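PDB 4Q8R: phosphate ABC transporter, phosphate-binding protein from Clostridium perfringens, which probably binds inorganic phosphate with high affinity and delivers it to an ABC-type importer in the cell membrane. Local coordinates for residues 14-19 with 174-179; 23-26 with 31-34; 43-48 with 58-63; 149-154 with 160-165; 185-190 with 202-207. All blocks are in the same frame, centred on the assembly; numbering follows the deposited sequence. Where two conformers were deposited one is given.

Contact 3 carries the ligand: Ser59 of 58-63 is one of several residues bonded to the phosphate, and the same run of chain supplies Asp61 to a zinc ion. Contact 1, its centre about 17 Å from that of contact 3, lies just beyond the phosphate-binding residues Ser11, Thr12 and Ser13, and its Val14 packs on Ala58. Contact 5 joins in through Arg206, which bonds to Ser59 O, while its Tyr202 meets Phe175 of contact 1 edge-to-face. Contact 4 is tied to contact 1 by Lys160. Contact 2 lies farther along helix 15-28, about 19 Å from contact 1 and 34 Å from contact 5 between centres, on the opposite side of the chain's centre from contact 5.

Contact 1: 14-19 with 174-179; sequences VGPVME and SFSYVD
The pyrrolidine ring of Pro16 meets the phenol of Tyr177 with the two side chains crossed at about a right angle. Pro16 CG comes up to Tyr177 CZ at 3.6 Å, obliquely to the aromatic ring, and Pro16 CD lies 3.5 Å from Tyr177 OH, so the far end of the phenol does the touching. The tyrosine gets there because its CG stands anti to its own carbonyl carbon, beside the backbone N (chi1 -75°), which brings the outer end of the ring up to Pro16. Its hydroxyl is hydrogen-bonded to the carbonyl O of Thr12, in the loop just before the helix. Pro16 stands in the first turn of helix 15-28, directly after the loop whose Ser11, Thr12 and Ser13 grip the phosphate; Tyr177 belongs to the short 3-10 turn that follows strand 169-174. The contact thus sets the start of the helix that follows the phosphate-binding loop against a turn between two sheet strands, in a fold of the periplasmic-binding-protein type. Ser176 approaches the other end of the proline, its OG 4.0 Å from Pro16 CB. A water links the same two turns: it accepts from Val17 N at 3.0 Å and donates to Ser176 OG at 2.9 Å, meeting a backbone N-H of the first helical turn. Ser176 OG is also hydrogen-bonded to the carbonyl O of Glu240. Within the 174-179 segment, Ser174 OG takes the N-H of Ser176 at 3.0 Å in an ST turn, and Asp79 holds that same hydroxyl.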
# COMPACT_ATOMS: atom_id res chain seq x y z
N VAL A 14 -2.07 4.91 -1.14
CA VAL A 14 -1.81 6.35 -0.94
C VAL A 14 -3.07 7.15 -0.89
O VAL A 14 -3.04 8.28 -0.39
CB VAL A 14 -0.83 6.91 -2.05
CG1 VAL A 14 -0.40 8.36 -1.80
CG2 VAL A 14 0.44 6.10 -2.08
N GLY A 15 -4.20 6.64 -1.37
CA GLY A 15 -5.43 7.41 -1.48
C GLY A 15 -5.89 8.12 -0.18
O GLY A 15 -6.16 9.32 -0.23
N PRO A 16 -5.92 7.40 0.98
CA PRO A 16 -6.44 8.06 2.18
C PRO A 16 -5.56 9.27 2.53
O PRO A 16 -6.10 10.37 2.78
CB PRO A 16 -6.34 6.97 3.25
CG PRO A 16 -6.70 5.71 2.42
CD PRO A 16 -5.91 5.93 1.15
N VAL A 17 -4.25 9.12 2.50
CA VAL A 17 -3.38 10.27 2.86
C VAL A 17 -3.41 11.38 1.84
O VAL A 17 -3.40 12.57 2.20
CB VAL A 17 -1.94 9.84 3.22
CG1 VAL A 17 -1.09 9.38 2.05
CG2 VAL A 17 -1.21 10.97 3.97
N MET A 18 -3.43 11.04 0.56
CA MET A 18 -3.54 12.06 -0.42
C MET A 18 -4.82 12.88 -0.32
O MET A 18 -4.80 14.15 -0.49
CB MET A 18 -3.47 11.42 -1.85
CG MET A 18 -3.13 12.46 -2.94
SD MET A 18 -1.49 13.23 -2.75
CE MET A 18 -0.38 11.91 -2.89
N GLU A 19 -5.95 12.23 0.01
CA GLU A 19 -7.22 12.96 0.20
C GLU A 19 -7.08 13.92 1.44
O GLU A 19 -7.51 15.09 1.40
CB GLU A 19 -8.40 12.03 0.48
CG GLU A 19 -8.78 11.08 -0.68
CD GLU A 19 -9.91 10.11 -0.31
OE1 GLU A 19 -10.48 10.17 0.83
OE2 GLU A 19 -10.24 9.30 -1.18
N SER A 174 -1.92 -1.83 3.23
CA SER A 174 -1.24 -0.72 3.91
C SER A 174 -1.77 -0.55 5.36
O SER A 174 -2.97 -0.67 5.61
CB SER A 174 -1.54 0.56 3.15
OG SER A 174 -1.25 1.72 3.92
N PHE A 175 -0.87 -0.21 6.27
CA PHE A 175 -1.22 0.08 7.64
C PHE A 175 -2.31 1.18 7.70
O PHE A 175 -3.08 1.26 8.69
CB PHE A 175 -0.02 0.65 8.37
CG PHE A 175 1.03 -0.33 8.80
CD1 PHE A 175 1.05 -1.69 8.42
CD2 PHE A 175 2.09 0.14 9.66
CE1 PHE A 175 2.05 -2.51 8.86
CE2 PHE A 175 3.06 -0.70 10.13
CZ PHE A 175 3.06 -2.05 9.70
N SER A 176 -2.33 2.06 6.67
CA SER A 176 -3.29 3.14 6.57
C SER A 176 -4.75 2.68 6.62
O SER A 176 -5.67 3.41 6.97
CB SER A 176 -3.05 4.00 5.30
OG SER A 176 -3.56 5.25 5.49
N TYR A 177 -4.97 1.42 6.22
CA TYR A 177 -6.32 0.84 6.19
C TYR A 177 -6.61 -0.05 7.38
O TYR A 177 -7.73 -0.55 7.50
CB TYR A 177 -6.51 -0.01 4.94
CG TYR A 177 -6.70 0.80 3.66
CD1 TYR A 177 -5.64 1.47 3.05
CD2 TYR A 177 -7.97 0.89 3.08
CE1 TYR A 177 -5.83 2.19 1.87
CE2 TYR A 177 -8.17 1.63 1.94
CZ TYR A 177 -7.12 2.28 1.33
OH TYR A 177 -7.43 2.90 0.14
N VAL A 178 -5.64 -0.29 8.24
CA VAL A 178 -5.85 -1.24 9.37
C VAL A 178 -6.66 -0.53 10.45
O VAL A 178 -6.40 0.61 10.76
CB VAL A 178 -4.54 -1.78 9.94
CG1 VAL A 178 -4.82 -2.66 11.16
CG2 VAL A 178 -3.78 -2.59 8.87
N ASP A 179 -7.70 -1.17 10.96
CA ASP A 179 -8.43 -0.67 12.08
C ASP A 179 -8.90 -1.85 12.86
O ASP A 179 -8.46 -2.96 12.59
CB ASP A 179 -9.61 0.23 11.66
CG ASP A 179 -10.59 -0.48 10.73
OD1 ASP A 179 -10.65 -1.73 10.77
OD2 ASP A 179 -11.30 0.19 9.99
O HOH W 1 -2.83 6.51 2.94

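Contact 2: 23-26 with 31-34; sequences EAFK and DVSI
Lys26, near the end of a helix, and Val32, in the extended chain that follows, mark the closest backbone approach, with their CA atoms 6.9 Å apart across a short reversal. The lysine closes that reversal. Its CG is anti to the backbone N, the chain bends once at chi2 and then runs straight, which carries the ammonium to the loop ahead of strand 34-38. There Lys26 NZ donates to Val32 O at 2.8 Å. The nitrogen stands above the carbonyl plane, 45° out of it, and the C=O...N angle is 133°, so the bond comes in over the peptide. Pro30 O takes a second bond from the ammonium and a water a third, 2.6 Å from Lys26 NZ. Two backbone carbonyls and a water therefore grip this charge, whereas the nearby carboxylate of Asp31 is not in contact with it. On the inner side the contact is apolar. Val32 CG1 meets the edge of the Phe25 ring, in its plane, at 3.9 Å from CE2. Ile34 CG1 comes in obliquely, 4.4 Å from Phe25 CD2. Helix 15-28 is the crossover of a beta-alpha-beta unit, leaving strand 6-10 and leading into its parallel neighbour 34-38. Val32 rests on Val6, and Ile34 on Val6 and Ile8, while helix 219-229 also packs here: Phe224 meets the Phe25 ring with planes at about 55°, and Ser220 touches Val32.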
# COMPACT_ATOMS: atom_id res chain seq x y z
N GLU A 23 -7.31 18.07 1.40
CA GLU A 23 -8.30 18.88 2.09
C GLU A 23 -7.58 19.93 2.90
O GLU A 23 -8.06 21.07 3.07
CB GLU A 23 -9.22 18.04 2.98
CG GLU A 23 -10.10 17.02 2.22
CD GLU A 23 -10.78 17.53 0.92
OE1 GLU A 23 -11.02 16.75 -0.08
OE2 GLU A 23 -11.12 18.69 0.85
N ALA A 24 -6.45 19.56 3.47
CA ALA A 24 -5.71 20.53 4.31
C ALA A 24 -5.11 21.62 3.42
O ALA A 24 -5.09 22.81 3.80
CB ALA A 24 -4.67 19.84 5.14
N PHE A 25 -4.57 21.23 2.27
CA PHE A 25 -4.02 22.16 1.32
C PHE A 25 -5.05 23.18 0.80
O PHE A 25 -4.67 24.36 0.45
CB PHE A 25 -3.42 21.36 0.15
CG PHE A 25 -2.68 22.18 -0.86
CD1 PHE A 25 -1.48 22.83 -0.50
CD2 PHE A 25 -3.13 22.25 -2.19
CE1 PHE A 25 -0.77 23.57 -1.46
CE2 PHE A 25 -2.43 22.97 -3.14
CZ PHE A 25 -1.25 23.63 -2.78
N LYS A 26 -6.33 22.78 0.75
CA LYS A 26 -7.41 23.66 0.29
C LYS A 26 -7.48 24.89 1.17
O LYS A 26 -7.85 25.98 0.69
CB LYS A 26 -8.78 22.94 0.27
CG LYS A 26 -9.86 23.69 -0.48
CD LYS A 26 -9.63 23.72 -1.99
CE LYS A 26 -10.72 24.46 -2.74
NZ LYS A 26 -10.49 24.42 -4.23
N ASP A 31 -7.59 28.45 -4.27
CA ASP A 31 -7.83 28.48 -5.70
C ASP A 31 -7.23 27.30 -6.41
O ASP A 31 -7.36 27.23 -7.61
CB ASP A 31 -7.34 29.77 -6.34
CG ASP A 31 -8.13 31.02 -5.83
OD1 ASP A 31 -9.26 30.91 -5.29
OD2 ASP A 31 -7.66 32.15 -5.99
N VAL A 32 -6.62 26.36 -5.70
CA VAL A 32 -6.21 25.12 -6.35
C VAL A 32 -7.22 23.99 -6.04
O VAL A 32 -7.82 23.91 -4.97
CB VAL A 32 -4.76 24.75 -5.95
CG1 VAL A 32 -4.36 23.38 -6.50
CG2 VAL A 32 -3.77 25.80 -6.44
N SER A 33 -7.44 23.14 -7.04
CA SER A 33 -8.20 21.93 -6.84
C SER A 33 -7.34 20.72 -7.20
O SER A 33 -6.61 20.70 -8.26
CB SER A 33 -9.49 21.97 -7.65
OG SER A 33 -10.23 23.16 -7.37
N ILE A 34 -7.41 19.74 -6.32
CA ILE A 34 -6.66 18.52 -6.46
C ILE A 34 -7.65 17.42 -6.79
O ILE A 34 -8.60 17.20 -6.04
CB ILE A 34 -5.94 18.09 -5.15
CG1 ILE A 34 -5.03 19.18 -4.66
CG2 ILE A 34 -5.11 16.85 -5.38
CD1 ILE A 34 -4.00 19.59 -5.60
O HOH W 2 -12.06 25.70 -5.82

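Contact 3: 43-48 with 58-63; sequences AGIKNA and ASRDLK. With ZN (zinc ion), chain F; PO4 (phosphate ion), chain B.
Ile45 packs against Ala58, Arg60 and Leu62, in a beta-alpha-beta crossover: helix 41-50 joins strands 34-38 and 55-58, which both run parallel to strand 6-10 between them. From CB the side chain forks. The CG2 branch meets Leu62 CD2 at 4.0 Å. The other branch has CG1 anti to the carbonyl carbon (chi1 -67°), where it faces both Leu62 CD2 and Ala58 CB. At the tip, Ile45 CD1 is 3.7 Å from Leu62 CD2, packs 3.8 Å from Ala58 CB and lies over one face of the Arg60 guanidinium, 3.3 Å above its plane and toward the rim; Lys63 CE covers the opposite face. Asp61 O lies in the guanidinium plane and accepts from Arg60 NH1 at 3.0 Å; NH1 also pairs with Glu66 in a salt bridge, and NH2 bonds to Ser42 OG. Sandwiched between two aliphatic groups and tied at its rim, the arginine lies between two ligand-binding residues in sequence. One is Asp61, whose OD1 coordinates zinc at 2.0 Å beside Glu73 and a water. The other, Ser59, donates from OG to phosphate O4 at 2.7 Å.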
# COMPACT_ATOMS: atom_id res chain seq x y z
N ALA A 43 -1.05 1.74 -12.82
CA ALA A 43 -1.84 2.56 -13.71
C ALA A 43 -1.57 4.06 -13.47
O ALA A 43 -1.58 4.87 -14.38
CB ALA A 43 -3.30 2.26 -13.57
N GLY A 44 -1.37 4.44 -12.22
CA GLY A 44 -1.07 5.85 -11.98
C GLY A 44 0.31 6.25 -12.53
O GLY A 44 0.46 7.32 -13.09
N ILE A 45 1.29 5.37 -12.41
CA ILE A 45 2.62 5.58 -12.96
C ILE A 45 2.52 5.72 -14.46
O ILE A 45 3.14 6.66 -15.06
CB ILE A 45 3.61 4.48 -12.60
CG1 ILE A 45 3.92 4.50 -11.09
CG2 ILE A 45 4.89 4.61 -13.37
CD1 ILE A 45 4.53 3.22 -10.58
N LYS A 46 1.78 4.83 -15.09
CA LYS A 46 1.58 4.94 -16.54
C LYS A 46 0.86 6.21 -16.96
O LYS A 46 1.22 6.85 -18.01
CB LYS A 46 0.76 3.73 -16.99
CG LYS A 46 0.50 3.73 -18.47
CD LYS A 46 1.81 3.60 -19.20
CE LYS A 46 2.33 2.18 -19.35
NZ LYS A 46 2.81 2.27 -20.73
N ASN A 47 -0.13 6.64 -16.16
CA ASN A 47 -0.78 7.91 -16.44
C ASN A 47 0.19 9.11 -16.34
O ASN A 47 0.15 10.06 -17.17
CB ASN A 47 -1.95 8.16 -15.51
CG ASN A 47 -3.19 7.39 -15.91
OD1 ASN A 47 -3.31 6.92 -17.06
ND2 ASN A 47 -4.15 7.29 -14.98
N ALA A 48 1.11 9.06 -15.39
CA ALA A 48 2.15 10.09 -15.32
C ALA A 48 3.13 10.01 -16.50
O ALA A 48 3.49 11.05 -17.04
CB ALA A 48 2.89 10.02 -13.98
N ALA A 58 2.44 6.24 -6.29
CA ALA A 58 2.88 4.83 -6.27
C ALA A 58 3.25 4.39 -4.86
O ALA A 58 3.80 5.20 -4.02
CB ALA A 58 4.04 4.67 -7.14
N SER A 59 3.00 3.13 -4.59
CA SER A 59 3.33 2.51 -3.29
C SER A 59 4.40 1.43 -3.48
O SER A 59 4.56 0.48 -2.68
CB SER A 59 2.09 1.96 -2.66
OG SER A 59 1.56 0.89 -3.42
N ARG A 60 5.17 1.57 -4.56
CA ARG A 60 6.38 0.77 -4.80
C ARG A 60 7.39 1.68 -5.48
O ARG A 60 7.00 2.77 -5.97
CB ARG A 60 6.10 -0.43 -5.74
CG ARG A 60 5.49 -0.05 -7.07
CD ARG A 60 5.73 -1.15 -8.06
NE ARG A 60 5.00 -1.01 -9.30
CZ ARG A 60 5.41 -0.34 -10.35
NH1 ARG A 60 6.59 0.30 -10.32
NH2 ARG A 60 4.68 -0.36 -11.46
N ASP A 61 8.64 1.28 -5.53
CA ASP A 61 9.58 2.04 -6.30
C ASP A 61 9.24 1.92 -7.81
O ASP A 61 8.59 0.98 -8.24
CB ASP A 61 10.97 1.54 -6.09
CG ASP A 61 11.98 2.56 -6.43
OD1 ASP A 61 11.64 3.68 -6.91
OD2 ASP A 61 13.13 2.26 -6.23
N LEU A 62 9.73 2.86 -8.59
CA LEU A 62 9.59 2.78 -10.06
C LEU A 62 10.43 1.67 -10.61
O LEU A 62 11.49 1.34 -10.05
CB LEU A 62 10.07 4.07 -10.72
CG LEU A 62 9.29 5.33 -10.45
CD1 LEU A 62 9.77 6.46 -11.35
CD2 LEU A 62 7.81 5.03 -10.69
N LYS A 63 9.98 1.10 -11.71
CA LYS A 63 10.82 0.20 -12.50
C LYS A 63 11.74 1.06 -13.37
O LYS A 63 11.43 2.21 -13.67
CB LYS A 63 9.95 -0.69 -13.34
CG LYS A 63 8.97 -1.57 -12.52
CD LYS A 63 7.94 -2.19 -13.44
CE LYS A 63 6.82 -2.96 -12.75
NZ LYS A 63 6.96 -4.40 -13.00
ZN ZN F . 12.97 5.14 -7.35
P PO4 B . -1.68 -0.04 -4.55
O1 PO4 B . -0.82 0.22 -5.80
O2 PO4 B . -3.14 0.22 -4.82
O3 PO4 B . -1.38 -1.43 -3.99
O4 PO4 B . -1.18 0.95 -3.44
O HOH W 3 13.06 5.26 -5.60

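Contact 4: 149-154 with 160-165; sequences NSQISD and KSLVQG
Leu162 is the one residue of 160-165 whose side chain packs against the strand opposite, where Ser153 and Gln151 receive it. The helix comes to this point from Lys160, whose extended side chain leads the other way: its NZ makes a salt bridge with Asp179 and a hydrogen bond with Tyr177 O, while its carbonyl O accepts from Gln164 N at 2.8 Å. Ser161 has two conformers; in the one given, its OG bonds to Gly157 O, one turn earlier. Next comes Leu162, with CG anti to the backbone N (chi1 -152°), pushing one methyl at the strand. That methyl, CD2, lies 3.5 Å from Ser153 OG and 3.9 Å from Gln151 CB, and Leu162 CB is 4.0 Å from the same serine oxygen. The contact is thus a methyl set between two strand residues on one side of the strand. Leu162 has a second conformer, so this is one of its positions. Val163 follows, its carbonyl O bonded to His86 ND1, and then Gln164, whose NE2 reaches Ser181 OG. Gly165 N has weak bonds to both Ser161 O and Leu162 O. Leu162 and Ser153 both touch Val123 of strand 121-125. With strands 151-153 and 169-174 each parallel to 121-125, helix 156-164 is the crossover of a beta-alpha-beta unit, the recurrent building block of periplasmic-binding-protein lobes.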
# COMPACT_ATOMS: atom_id res chain seq x y z
N ASN A 149 -5.30 -20.92 -6.21
CA ASN A 149 -6.53 -20.80 -5.42
C ASN A 149 -6.66 -19.45 -4.72
O ASN A 149 -7.57 -19.27 -3.98
CB ASN A 149 -6.55 -21.94 -4.43
CG ASN A 149 -6.70 -23.27 -5.17
OD1 ASN A 149 -7.48 -23.35 -6.11
ND2 ASN A 149 -6.02 -24.30 -4.72
N SER A 150 -5.79 -18.50 -5.00
CA SER A 150 -5.86 -17.14 -4.41
C SER A 150 -7.11 -16.44 -4.96
O SER A 150 -7.39 -16.50 -6.16
CB SER A 150 -4.63 -16.36 -4.79
OG SER A 150 -4.66 -15.09 -4.09
N GLN A 151 -7.89 -15.78 -4.12
CA GLN A 151 -8.87 -14.81 -4.52
C GLN A 151 -8.10 -13.52 -4.93
O GLN A 151 -7.03 -13.29 -4.38
CB GLN A 151 -9.79 -14.43 -3.35
CG GLN A 151 -10.51 -15.63 -2.81
CD GLN A 151 -11.42 -16.20 -3.84
OE1 GLN A 151 -12.28 -15.48 -4.38
NE2 GLN A 151 -11.23 -17.46 -4.16
N ILE A 152 -8.61 -12.79 -5.89
CA ILE A 152 -8.07 -11.57 -6.30
C ILE A 152 -9.05 -10.49 -5.93
O ILE A 152 -10.23 -10.49 -6.39
CB ILE A 152 -7.75 -11.55 -7.82
CG1 ILE A 152 -6.86 -12.72 -8.13
CG2 ILE A 152 -7.18 -10.14 -8.22
CD1 ILE A 152 -5.49 -12.62 -7.58
N SER A 153 -8.55 -9.50 -5.18
CA SER A 153 -9.38 -8.34 -4.81
C SER A 153 -8.80 -7.09 -5.45
O SER A 153 -7.55 -6.83 -5.32
CB SER A 153 -9.35 -8.11 -3.28
OG SER A 153 -10.11 -9.08 -2.60
N ASP A 154 -9.65 -6.28 -6.04
CA ASP A 154 -9.23 -5.12 -6.78
C ASP A 154 -9.26 -3.93 -5.86
O ASP A 154 -10.32 -3.38 -5.60
CB ASP A 154 -10.16 -4.92 -7.98
CG ASP A 154 -9.64 -3.94 -8.98
OD1 ASP A 154 -8.54 -3.34 -8.81
OD2 ASP A 154 -10.35 -3.82 -10.00
N LYS A 160 -9.63 -5.50 2.16
CA LYS A 160 -10.08 -5.35 3.53
C LYS A 160 -11.51 -5.96 3.69
O LYS A 160 -11.77 -6.70 4.63
CB LYS A 160 -10.12 -3.87 3.93
CG LYS A 160 -10.50 -3.58 5.36
CD LYS A 160 -10.28 -2.11 5.62
CE LYS A 160 -10.71 -1.76 7.01
NZ LYS A 160 -10.51 -0.32 7.32
N SER A 161 -12.40 -5.63 2.77
CA SER A 161 -13.80 -6.09 2.82
C SER A 161 -13.84 -7.61 2.75
O SER A 161 -14.59 -8.26 3.48
CB SER A 161 -14.60 -5.50 1.69
OG SER A 161 -14.85 -4.12 1.88
N LEU A 162 -13.03 -8.21 1.90
CA LEU A 162 -13.02 -9.68 1.82
C LEU A 162 -12.63 -10.34 3.15
O LEU A 162 -13.30 -11.31 3.63
CB LEU A 162 -12.18 -10.15 0.63
CG LEU A 162 -12.59 -11.48 0.01
CD1 LEU A 162 -14.05 -11.44 -0.37
CD2 LEU A 162 -11.70 -11.85 -1.16
N VAL A 163 -11.57 -9.83 3.75
CA VAL A 163 -11.06 -10.33 5.01
C VAL A 163 -12.11 -10.09 6.11
O VAL A 163 -12.41 -10.99 6.92
CB VAL A 163 -9.70 -9.75 5.35
CG1 VAL A 163 -9.27 -10.13 6.76
CG2 VAL A 163 -8.65 -10.17 4.34
N GLN A 164 -12.74 -8.92 6.09
CA GLN A 164 -13.82 -8.63 7.02
C GLN A 164 -14.97 -9.62 6.90
O GLN A 164 -15.68 -9.84 7.88
CB GLN A 164 -14.42 -7.25 6.86
CG GLN A 164 -13.52 -6.13 7.32
CD GLN A 164 -14.04 -4.75 6.90
OE1 GLN A 164 -14.67 -4.60 5.84
NE2 GLN A 164 -13.82 -3.73 7.74
N GLY A 165 -15.16 -10.16 5.70
CA GLY A 165 -16.30 -11.01 5.41
C GLY A 165 -16.08 -12.51 5.50
O GLY A 165 -17.03 -13.28 5.24

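Contact 5: 185-190 with 202-207; sequences VKVDGV and YKVSRP
The ring of Tyr202 reaches Val187 with CG anti to the backbone N (chi1 -171°), and Val187 answers with CG2, which falls beside its own backbone N (chi1 of 173° places CG1 anti to it). The valine opens a type I' turn, Val187 to Val190, with Asp188 and Gly189 at the corner; the end residues exchange both backbone hydrogen bonds, as in a two-residue beta-hairpin loop. The two side chains cross at about a right angle. Val187 CG2 sits 3.6 Å from Tyr202 CE1, obliquely to the ring, and its CG1 is within loose packing distance of Val204 CG2, 4.4 Å away. At the ring edge, in plane, stands the carbonyl O of Val190, 3.6 Å from Tyr202 CD1, with Val204 O also in the ring plane. Val190 adds its CG1, 3.9 Å from Tyr202 CB, so the turn touches the tyrosine at both its root and its outer end. Phe175 meets the same ring edge-to-face, and Ala192 and helix 194-198 also touch the tyrosine. Its hydroxyl bonds to Ile81 O of strand 71-86. Two waters link the segments. One donates to Val187 O at 2.9 Å and accepts from Lys203 N at 3.2 Å; the other donates both ways, to Val185 O at 2.7 Å and to Tyr202 OH at 2.8 Å.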
# COMPACT_ATOMS: atom_id res chain seq x y z
N VAL A 185 -1.36 -9.49 11.86
CA VAL A 185 -0.51 -10.44 12.53
C VAL A 185 0.85 -9.84 12.85
O VAL A 185 1.29 -8.95 12.16
CB VAL A 185 -0.33 -11.77 11.74
CG1 VAL A 185 -1.67 -12.39 11.40
CG2 VAL A 185 0.46 -11.56 10.47
N LYS A 186 1.52 -10.30 13.91
CA LYS A 186 2.93 -9.98 14.09
C LYS A 186 3.67 -10.68 12.97
O LYS A 186 3.27 -11.75 12.53
CB LYS A 186 3.47 -10.48 15.41
CG LYS A 186 2.85 -9.75 16.58
CD LYS A 186 3.34 -10.35 17.90
CE LYS A 186 2.55 -9.72 19.04
NZ LYS A 186 2.92 -10.39 20.31
N VAL A 187 4.77 -10.08 12.51
CA VAL A 187 5.62 -10.72 11.51
C VAL A 187 6.96 -10.99 12.17
O VAL A 187 7.62 -10.08 12.67
CB VAL A 187 5.72 -9.90 10.23
CG1 VAL A 187 6.76 -10.54 9.33
CG2 VAL A 187 4.34 -9.80 9.55
N ASP A 188 7.36 -12.25 12.24
CA ASP A 188 8.59 -12.66 12.85
C ASP A 188 8.58 -12.14 14.31
O ASP A 188 9.59 -11.62 14.83
CB ASP A 188 9.84 -12.12 12.08
CG ASP A 188 10.17 -12.86 10.71
OD1 ASP A 188 9.64 -13.89 10.34
OD2 ASP A 188 11.08 -12.43 9.97
N GLY A 189 7.42 -12.19 14.95
CA GLY A 189 7.27 -11.74 16.34
C GLY A 189 7.21 -10.24 16.60
O GLY A 189 7.13 -9.83 17.78
N VAL A 190 7.17 -9.43 15.53
CA VAL A 190 7.15 -7.97 15.60
C VAL A 190 5.77 -7.42 15.25
O VAL A 190 5.22 -7.71 14.18
CB VAL A 190 8.17 -7.37 14.63
CG1 VAL A 190 8.16 -5.87 14.69
CG2 VAL A 190 9.57 -7.92 14.90
N TYR A 202 10.11 -4.35 11.88
CA TYR A 202 9.00 -4.85 11.05
C TYR A 202 9.42 -4.78 9.59
O TYR A 202 9.66 -3.71 9.08
CB TYR A 202 7.69 -4.02 11.28
CG TYR A 202 6.49 -4.69 10.59
CD1 TYR A 202 5.76 -5.69 11.21
CD2 TYR A 202 6.13 -4.34 9.26
CE1 TYR A 202 4.73 -6.32 10.55
CE2 TYR A 202 5.04 -4.93 8.61
CZ TYR A 202 4.35 -5.93 9.26
OH TYR A 202 3.29 -6.54 8.64
N LYS A 203 9.46 -5.94 8.90
CA LYS A 203 10.22 -6.09 7.71
C LYS A 203 9.44 -5.78 6.45
O LYS A 203 10.03 -5.65 5.37
CB LYS A 203 10.78 -7.54 7.67
CG LYS A 203 11.89 -7.87 8.67
CD LYS A 203 13.06 -6.88 8.59
CE LYS A 203 14.10 -7.15 9.67
NZ LYS A 203 14.95 -5.96 9.91
N VAL A 204 8.12 -5.67 6.53
CA VAL A 204 7.34 -5.53 5.32
C VAL A 204 6.91 -4.06 5.18
O VAL A 204 5.94 -3.59 5.81
CB VAL A 204 6.12 -6.46 5.26
CG1 VAL A 204 5.70 -6.67 3.79
CG2 VAL A 204 6.41 -7.85 5.88
N SER A 205 7.61 -3.34 4.31
CA SER A 205 7.37 -1.92 4.15
C SER A 205 7.85 -1.43 2.80
O SER A 205 8.62 -2.12 2.13
CB SER A 205 8.08 -1.16 5.29
OG SER A 205 9.48 -1.24 5.20
N ARG A 206 7.46 -0.22 2.42
CA ARG A 206 7.73 0.28 1.09
C ARG A 206 7.51 1.82 1.07
O ARG A 206 6.87 2.37 1.99
CB ARG A 206 6.88 -0.45 0.01
CG ARG A 206 5.48 -0.83 0.44
CD ARG A 206 4.61 0.43 0.56
NE ARG A 206 3.25 0.16 0.97
CZ ARG A 206 2.31 -0.36 0.20
NH1 ARG A 206 1.12 -0.54 0.69
NH2 ARG A 206 2.59 -0.73 -1.08
N PRO A 207 8.11 2.51 0.10
CA PRO A 207 7.85 3.97 -0.00
C PRO A 207 6.49 4.29 -0.62
O PRO A 207 5.92 3.51 -1.41
CB PRO A 207 8.96 4.46 -0.95
CG PRO A 207 9.15 3.26 -1.91
CD PRO A 207 9.06 2.06 -0.94
O HOH W 4 1.01 -7.61 9.79
O HOH W 5 9.17 -8.35 11.01